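Local coordinates for protein chitooligosaccharide oxidase (Gibberella zeae, PDB 6Y0R) that oxidises the C1 hydroxyl of chitooligosaccharides to the lactone with a covalently bound FAD, reducing molecular oxygen to hydrogen peroxide, at residues A[70-78]-A[187-195]; A[244-255]-A[348-359]. One frame throughout, in Å; residues are numbered along the deposited sequence.

Interaction 1 comes first along the chain and is complete before interaction 2 begins. It lies in the FAD-binding domain, where helix 70-83 meets the hairpin of strands 182-188 and 194-197. Interaction 2 joins two helices, 247-260 and 351-367, beside the seven-stranded antiparallel sheet. The two contacts do not touch. Their centres are 50 Å apart, their nearest atoms are about 33 Å apart, and they lie on opposite sides of the chain's centre. They share no helix, strand or sheet. Interaction 1 comes near the cofactor, with the side chain of V73 about 8 Å from FAD. Interaction 2 belongs to the part round the seven-stranded sheet, which in this family commonly covers the flavin's substrate side.

Interaction 1: A[70-78]-A[187-195]; sequences VAQVSAAVE and VVLPTGKVV
V70 opens the helix side of the contact with its CG1 branch, which meets CG2 of V194 at 3.9 Å. The two side chains lie oblique to each other. V73, one turn on, uses the same branch against V188: CG1 touches V188 CG2 at 3.7 Å.

S74 makes the polar link. Its OG donates to the carbonyl O of G192 at 2.8 Å. The donor lies in the carbonyl plane, at a C=O...donor angle of 154°. A chi1 of -75° puts OG beside its own backbone N, where it meets G192 O. V194 CG2 also packs against this OG, at 3.3 Å. The backbone is close here too, with the CA atoms of S74 and G192 4.4 Å apart.

V77 divides its two methyls. CG2 rests on V188 CG1 at 3.7 Å, the two valines running past each other in opposite directions. CG1 points at the turn and meets the carbonyl O atoms of L189 and P190, at 3.3 Å from L189 O. E78 lays its CG beside the turn, 3.4 Å from T191 O.

The hairpin bend is a type I turn from L189 to G192. T191 OG1 accepts from K193 N, an ST turn. G192 has a positive phi (98°), and its N bonds back to L189 O, which closes the turn.

Strand 218-228 lies beside both parts: V70, V73 and V77 touch it, and V188 pairs with V218. The join between helix and hairpin is mainly apolar, made by a row of valines. Its one hydrogen bond takes a main-chain carbonyl as acceptor, so on the hairpin side the polar link depends on the path of the backbone at G192 and not on a side chain.

Interaction 2: A[244-255]-A[348-359]; sequences QNTAPQGLYDFQ and ALTLAEFKSFVN
Two helices pack here, P248 and F354 meeting at the middle, on the periphery of the fold beside the seven-stranded antiparallel sheet. The axes of 247-255 and 351-359 approach to 8.5 Å, with 128° between their directions. The packing is knobs-into-holes both ways. P248 sits among L351, F354, K355 and V358, while F354 sits among P248, L251, Y252 and Q255.

F354 is sandwiched. L251 CB lies over one face as a CH-pi contact, 3.9 Å from the ring centroid. L349 CB of its own segment covers the opposite face. F354 CG stands beside its backbone N (chi1 -78°), which sends the ring toward Y252 and Q255.

The P248 ring lies across V358, with P248 CG 3.8 Å from V358 CG2. Its CB meets K355 CG at 3.6 Å. V358 CG2 also touches L251 CD1 at 3.5 Å, and the same leucine methyl reaches the edge of the F357 ring.

L351 CB lies over one face of the Y252 ring, offset toward its rim. L349 O meets that ring in plane at the edge, 3.6 Å from Y252 CE1.

One hydrogen bond closes the Q244 end: Q244 NE2 gives to N359 OD1 at 2.7 Å, nearly straight at 170°. N359 OD1 lies in the amide plane of Q244. The donor stands well above the carbonyl plane of N359, not on a lone pair. At the other end T350 and E353 form a capping box that starts helix 351-367.

Strand 371-378 lies under the pair: F354 and F254 touch M376, and F357 touches L374. Helix 420-433 flanks the 348-359 side, where I432 meets L349 and F357. Strand 403-411 closes in at L349 and Q255.

Interaction 1: A[70-78]-A[187-195]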
# COMPACT_ATOMS: atom_id res chain seq x y z
N VAL A 70 3.43 24.44 -0.96
CA VAL A 70 4.25 23.91 -2.08
C VAL A 70 5.56 24.73 -2.16
O VAL A 70 6.64 24.12 -2.33
CB VAL A 70 3.44 23.85 -3.38
CG1 VAL A 70 4.29 23.51 -4.59
CG2 VAL A 70 2.30 22.86 -3.24
N ALA A 71 5.50 26.05 -1.98
CA ALA A 71 6.72 26.90 -2.01
C ALA A 71 7.74 26.42 -0.97
O ALA A 71 8.95 26.41 -1.29
CB ALA A 71 6.37 28.37 -1.78
N GLN A 72 7.29 26.00 0.23
CA GLN A 72 8.19 25.47 1.28
C GLN A 72 8.76 24.09 0.88
O GLN A 72 9.91 23.81 1.26
CB GLN A 72 7.47 25.42 2.61
CG GLN A 72 7.28 26.81 3.22
CD GLN A 72 6.31 26.79 4.37
OE1 GLN A 72 5.80 25.75 4.75
NE2 GLN A 72 6.09 27.96 4.96
N VAL A 73 7.97 23.27 0.19
CA VAL A 73 8.48 21.95 -0.34
C VAL A 73 9.59 22.25 -1.36
O VAL A 73 10.68 21.62 -1.25
CB VAL A 73 7.36 21.08 -0.93
CG1 VAL A 73 7.91 19.76 -1.48
CG2 VAL A 73 6.26 20.78 0.08
N SER A 74 9.35 23.17 -2.31
CA SER A 74 10.37 23.56 -3.33
C SER A 74 11.64 23.99 -2.61
O SER A 74 12.71 23.50 -2.99
CB SER A 74 9.91 24.64 -4.26
OG SER A 74 9.01 24.12 -5.20
N ALA A 75 11.55 24.92 -1.65
CA ALA A 75 12.74 25.43 -0.93
C ALA A 75 13.46 24.29 -0.21
O ALA A 75 14.70 24.22 -0.21
CB ALA A 75 12.36 26.54 0.03
N ALA A 76 12.70 23.37 0.39
CA ALA A 76 13.31 22.27 1.15
C ALA A 76 14.08 21.36 0.18
O ALA A 76 15.21 20.99 0.52
CB ALA A 76 12.27 21.50 1.93
N VAL A 77 13.48 21.03 -0.95
CA VAL A 77 14.15 20.17 -1.97
C VAL A 77 15.41 20.92 -2.44
O VAL A 77 16.47 20.29 -2.50
CB VAL A 77 13.21 19.80 -3.11
CG1 VAL A 77 13.94 19.13 -4.26
CG2 VAL A 77 12.08 18.91 -2.60
N GLU A 78 15.30 22.22 -2.70
CA GLU A 78 16.48 22.97 -3.24
C GLU A 78 17.62 22.88 -2.23
O GLU A 78 18.80 22.69 -2.65
CB GLU A 78 16.12 24.43 -3.55
CG GLU A 78 15.39 24.57 -4.86
CD GLU A 78 14.51 25.79 -5.05
OE1 GLU A 78 14.48 26.68 -4.16
OE2 GLU A 78 13.83 25.83 -6.07
N VAL A 187 4.29 17.67 -8.96
CA VAL A 187 5.53 17.10 -8.38
C VAL A 187 6.56 18.21 -8.26
O VAL A 187 6.73 18.97 -9.25
CB VAL A 187 6.07 15.95 -9.26
CG1 VAL A 187 7.27 15.32 -8.59
CG2 VAL A 187 5.00 14.94 -9.60
N VAL A 188 7.19 18.27 -7.10
CA VAL A 188 8.40 19.09 -6.87
C VAL A 188 9.57 18.21 -7.31
O VAL A 188 9.91 17.25 -6.60
CB VAL A 188 8.55 19.58 -5.43
CG1 VAL A 188 9.88 20.31 -5.23
CG2 VAL A 188 7.35 20.48 -5.04
N LEU A 189 10.15 18.53 -8.47
CA LEU A 189 11.30 17.76 -8.98
C LEU A 189 12.51 17.97 -8.09
O LEU A 189 12.59 18.87 -7.25
CB LEU A 189 11.60 18.10 -10.44
CG LEU A 189 10.50 17.79 -11.45
CD1 LEU A 189 10.99 18.15 -12.84
CD2 LEU A 189 10.07 16.32 -11.42
N PRO A 190 13.53 17.11 -8.21
CA PRO A 190 14.72 17.27 -7.38
C PRO A 190 15.53 18.58 -7.52
O PRO A 190 16.33 18.85 -6.63
CB PRO A 190 15.56 16.05 -7.79
CG PRO A 190 14.52 15.05 -8.23
CD PRO A 190 13.50 15.88 -9.00
N THR A 191 15.24 19.37 -8.55
CA THR A 191 15.74 20.75 -8.80
C THR A 191 14.95 21.77 -7.98
O THR A 191 15.41 22.94 -7.88
CB THR A 191 15.55 21.12 -10.26
OG1 THR A 191 14.19 21.02 -10.67
CG2 THR A 191 16.40 20.29 -11.20
N GLY A 192 13.75 21.39 -7.51
CA GLY A 192 12.83 22.31 -6.81
C GLY A 192 11.76 22.84 -7.74
O GLY A 192 10.78 23.47 -7.24
N LYS A 193 11.88 22.57 -9.03
CA LYS A 193 10.90 22.99 -10.06
C LYS A 193 9.60 22.21 -9.83
O LYS A 193 9.64 20.96 -9.69
CB LYS A 193 11.42 22.77 -11.48
CG LYS A 193 10.39 22.99 -12.58
CD LYS A 193 10.94 23.15 -13.98
CE LYS A 193 10.33 24.34 -14.69
NZ LYS A 193 11.17 24.82 -15.81
N VAL A 194 8.48 22.93 -9.85
CA VAL A 194 7.12 22.37 -9.69
C VAL A 194 6.58 22.07 -11.07
O VAL A 194 6.48 23.00 -11.91
CB VAL A 194 6.22 23.35 -8.92
CG1 VAL A 194 4.81 22.79 -8.75
CG2 VAL A 194 6.83 23.70 -7.59
N VAL A 195 6.23 20.83 -11.35
CA VAL A 195 5.67 20.46 -12.67
C VAL A 195 4.31 19.78 -12.48
O VAL A 195 4.05 19.15 -11.43
CB VAL A 195 6.66 19.60 -13.48
CG1 VAL A 195 8.02 20.31 -13.54
CG2 VAL A 195 6.85 18.21 -12.93

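Interaction 2: A[244-255]-A[348-359]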
# COMPACT_ATOMS: atom_id res chain seq x y z
N GLN A 244 -5.55 -29.85 7.42
CA GLN A 244 -4.62 -30.19 6.33
C GLN A 244 -5.38 -30.96 5.23
O GLN A 244 -5.03 -30.79 4.06
CB GLN A 244 -3.40 -30.86 6.99
CG GLN A 244 -2.25 -31.11 6.05
CD GLN A 244 -0.98 -31.39 6.81
OE1 GLN A 244 -0.99 -31.67 8.01
NE2 GLN A 244 0.14 -31.29 6.12
N ASN A 245 -6.45 -31.70 5.54
CA ASN A 245 -7.21 -32.48 4.53
C ASN A 245 -8.16 -31.61 3.69
O ASN A 245 -8.47 -32.03 2.57
CB ASN A 245 -8.07 -33.59 5.14
CG ASN A 245 -7.23 -34.67 5.77
OD1 ASN A 245 -6.32 -35.21 5.14
ND2 ASN A 245 -7.51 -34.98 7.02
N THR A 246 -8.71 -30.52 4.23
CA THR A 246 -9.79 -29.75 3.59
C THR A 246 -9.25 -28.42 3.08
O THR A 246 -9.84 -27.93 2.13
CB THR A 246 -10.96 -29.54 4.54
OG1 THR A 246 -10.51 -29.03 5.80
CG2 THR A 246 -11.68 -30.85 4.81
N ALA A 247 -8.18 -27.89 3.68
CA ALA A 247 -7.72 -26.52 3.31
C ALA A 247 -7.21 -26.46 1.87
O ALA A 247 -7.48 -25.48 1.18
CB ALA A 247 -6.69 -25.98 4.26
N PRO A 248 -6.40 -27.41 1.35
CA PRO A 248 -5.91 -27.25 -0.02
C PRO A 248 -7.02 -27.09 -1.07
O PRO A 248 -6.98 -26.22 -1.86
CB PRO A 248 -5.05 -28.50 -0.25
CG PRO A 248 -4.62 -28.89 1.15
CD PRO A 248 -5.82 -28.59 2.03
N GLN A 249 -8.04 -27.94 -1.03
CA GLN A 249 -9.12 -27.86 -2.02
C GLN A 249 -9.98 -26.64 -1.73
O GLN A 249 -10.43 -26.05 -2.70
CB GLN A 249 -10.03 -29.08 -2.01
CG GLN A 249 -11.05 -29.05 -3.14
CD GLN A 249 -10.45 -29.37 -4.47
OE1 GLN A 249 -9.75 -30.37 -4.63
NE2 GLN A 249 -10.69 -28.51 -5.44
N GLY A 250 -10.15 -26.25 -0.47
CA GLY A 250 -10.88 -25.02 -0.10
C GLY A 250 -10.17 -23.79 -0.69
O GLY A 250 -10.83 -22.94 -1.32
N LEU A 251 -8.85 -23.68 -0.54
CA LEU A 251 -8.10 -22.52 -1.12
C LEU A 251 -8.16 -22.53 -2.64
O LEU A 251 -8.39 -21.48 -3.27
CB LEU A 251 -6.64 -22.56 -0.65
CG LEU A 251 -6.42 -22.39 0.84
CD1 LEU A 251 -5.00 -22.77 1.22
CD2 LEU A 251 -6.75 -20.98 1.28
N TYR A 252 -8.05 -23.72 -3.23
CA TYR A 252 -8.12 -23.84 -4.69
C TYR A 252 -9.51 -23.42 -5.18
O TYR A 252 -9.63 -22.69 -6.13
CB TYR A 252 -7.77 -25.25 -5.14
CG TYR A 252 -7.73 -25.40 -6.64
CD1 TYR A 252 -6.62 -25.00 -7.36
CD2 TYR A 252 -8.78 -25.97 -7.34
CE1 TYR A 252 -6.57 -25.15 -8.73
CE2 TYR A 252 -8.76 -26.09 -8.71
CZ TYR A 252 -7.63 -25.72 -9.41
OH TYR A 252 -7.58 -25.84 -10.77
N ASP A 253 -10.56 -23.85 -4.48
CA ASP A 253 -11.94 -23.52 -4.87
C ASP A 253 -12.19 -22.03 -4.70
O ASP A 253 -12.82 -21.41 -5.56
CB ASP A 253 -12.96 -24.29 -4.05
CG ASP A 253 -13.02 -25.77 -4.40
OD1 ASP A 253 -12.54 -26.15 -5.52
OD2 ASP A 253 -13.53 -26.51 -3.54
N PHE A 254 -11.61 -21.44 -3.65
CA PHE A 254 -11.67 -19.98 -3.44
C PHE A 254 -11.05 -19.27 -4.65
O PHE A 254 -11.62 -18.35 -5.24
CB PHE A 254 -10.93 -19.64 -2.15
CG PHE A 254 -10.92 -18.19 -1.73
CD1 PHE A 254 -12.05 -17.57 -1.24
CD2 PHE A 254 -9.75 -17.46 -1.82
CE1 PHE A 254 -12.01 -16.24 -0.85
CE2 PHE A 254 -9.71 -16.13 -1.42
CZ PHE A 254 -10.85 -15.51 -0.96
N GLN A 255 -9.82 -19.64 -4.99
CA GLN A 255 -9.13 -19.06 -6.16
C GLN A 255 -9.97 -19.21 -7.44
O GLN A 255 -10.08 -18.24 -8.20
CB GLN A 255 -7.78 -19.74 -6.30
CG GLN A 255 -7.14 -19.48 -7.64
CD GLN A 255 -5.89 -20.29 -7.86
OE1 GLN A 255 -5.92 -21.41 -8.40
NE2 GLN A 255 -4.80 -19.78 -7.36
N ALA A 348 -2.27 -17.68 -10.74
CA ALA A 348 -3.07 -18.81 -10.23
C ALA A 348 -2.16 -19.96 -9.85
O ALA A 348 -1.24 -20.32 -10.65
CB ALA A 348 -4.08 -19.25 -11.25
N LEU A 349 -2.47 -20.63 -8.77
CA LEU A 349 -1.69 -21.76 -8.23
C LEU A 349 -2.39 -23.08 -8.53
O LEU A 349 -3.62 -23.10 -8.66
CB LEU A 349 -1.54 -21.55 -6.73
CG LEU A 349 -0.90 -20.22 -6.32
CD1 LEU A 349 -0.85 -20.10 -4.83
CD2 LEU A 349 0.48 -20.07 -6.90
N THR A 350 -1.63 -24.14 -8.55
CA THR A 350 -2.20 -25.48 -8.71
C THR A 350 -2.64 -25.99 -7.34
O THR A 350 -2.10 -25.54 -6.30
CB THR A 350 -1.16 -26.43 -9.33
OG1 THR A 350 -0.09 -26.52 -8.40
CG2 THR A 350 -0.69 -25.89 -10.66
N LEU A 351 -3.36 -26.92 -7.38
CA LEU A 351 -3.78 -27.58 -6.12
C LEU A 351 -2.55 -28.19 -5.45
O LEU A 351 -2.40 -28.08 -4.26
CB LEU A 351 -4.82 -28.66 -6.43
CG LEU A 351 -5.35 -29.52 -5.27
CD1 LEU A 351 -6.09 -28.64 -4.26
CD2 LEU A 351 -6.21 -30.69 -5.70
N ALA A 352 -1.63 -28.73 -6.08
CA ALA A 352 -0.37 -29.23 -5.49
C ALA A 352 0.38 -28.09 -4.78
O ALA A 352 0.92 -28.30 -3.70
CB ALA A 352 0.46 -29.87 -6.58
N GLU A 353 0.44 -26.89 -5.38
CA GLU A 353 1.05 -25.71 -4.72
C GLU A 353 0.27 -25.35 -3.46
O GLU A 353 0.87 -25.07 -2.43
CB GLU A 353 1.12 -24.56 -5.71
CG GLU A 353 2.22 -24.78 -6.74
CD GLU A 353 2.17 -24.02 -8.06
OE1 GLU A 353 1.10 -23.47 -8.44
OE2 GLU A 353 3.23 -24.02 -8.74
N PHE A 354 -1.07 -25.40 -3.49
CA PHE A 354 -1.82 -25.11 -2.25
C PHE A 354 -1.51 -26.19 -1.21
O PHE A 354 -1.44 -25.87 -0.02
CB PHE A 354 -3.32 -24.98 -2.51
CG PHE A 354 -3.73 -23.66 -3.11
CD1 PHE A 354 -3.51 -22.49 -2.40
CD2 PHE A 354 -4.32 -23.57 -4.37
CE1 PHE A 354 -3.91 -21.27 -2.91
CE2 PHE A 354 -4.72 -22.33 -4.88
CZ PHE A 354 -4.53 -21.19 -4.15
N LYS A 355 -1.35 -27.45 -1.61
CA LYS A 355 -0.97 -28.53 -0.66
C LYS A 355 0.38 -28.23 0.02
O LYS A 355 0.45 -28.37 1.23
CB LYS A 355 -0.93 -29.90 -1.33
CG LYS A 355 -2.30 -30.50 -1.55
CD LYS A 355 -2.25 -31.93 -2.11
CE LYS A 355 -3.65 -32.42 -2.44
NZ LYS A 355 -3.65 -33.58 -3.36
N SER A 356 1.38 -27.75 -0.73
CA SER A 356 2.71 -27.39 -0.16
C SER A 356 2.54 -26.30 0.88
O SER A 356 3.09 -26.37 1.97
CB SER A 356 3.68 -26.93 -1.20
OG SER A 356 3.84 -27.94 -2.17
N PHE A 357 1.78 -25.26 0.51
CA PHE A 357 1.47 -24.12 1.40
C PHE A 357 0.79 -24.60 2.68
O PHE A 357 1.20 -24.26 3.79
CB PHE A 357 0.63 -23.13 0.59
CG PHE A 357 0.10 -21.98 1.39
CD1 PHE A 357 0.95 -21.08 1.99
CD2 PHE A 357 -1.26 -21.74 1.45
CE1 PHE A 357 0.45 -20.01 2.72
CE2 PHE A 357 -1.76 -20.67 2.16
CZ PHE A 357 -0.90 -19.81 2.81
N VAL A 358 -0.31 -25.35 2.55
CA VAL A 358 -1.09 -25.84 3.71
C VAL A 358 -0.20 -26.76 4.58
O VAL A 358 -0.28 -26.68 5.79
CB VAL A 358 -2.36 -26.56 3.22
CG1 VAL A 358 -2.99 -27.34 4.34
CG2 VAL A 358 -3.36 -25.60 2.58
N ASN A 359 0.63 -27.60 3.95
CA ASN A 359 1.62 -28.47 4.67
C ASN A 359 2.53 -27.60 5.56
O ASN A 359 2.69 -27.93 6.76
CB ASN A 359 2.38 -29.35 3.67
CG ASN A 359 1.50 -30.46 3.11
OD1 ASN A 359 0.33 -30.61 3.50
ND2 ASN A 359 2.06 -31.24 2.20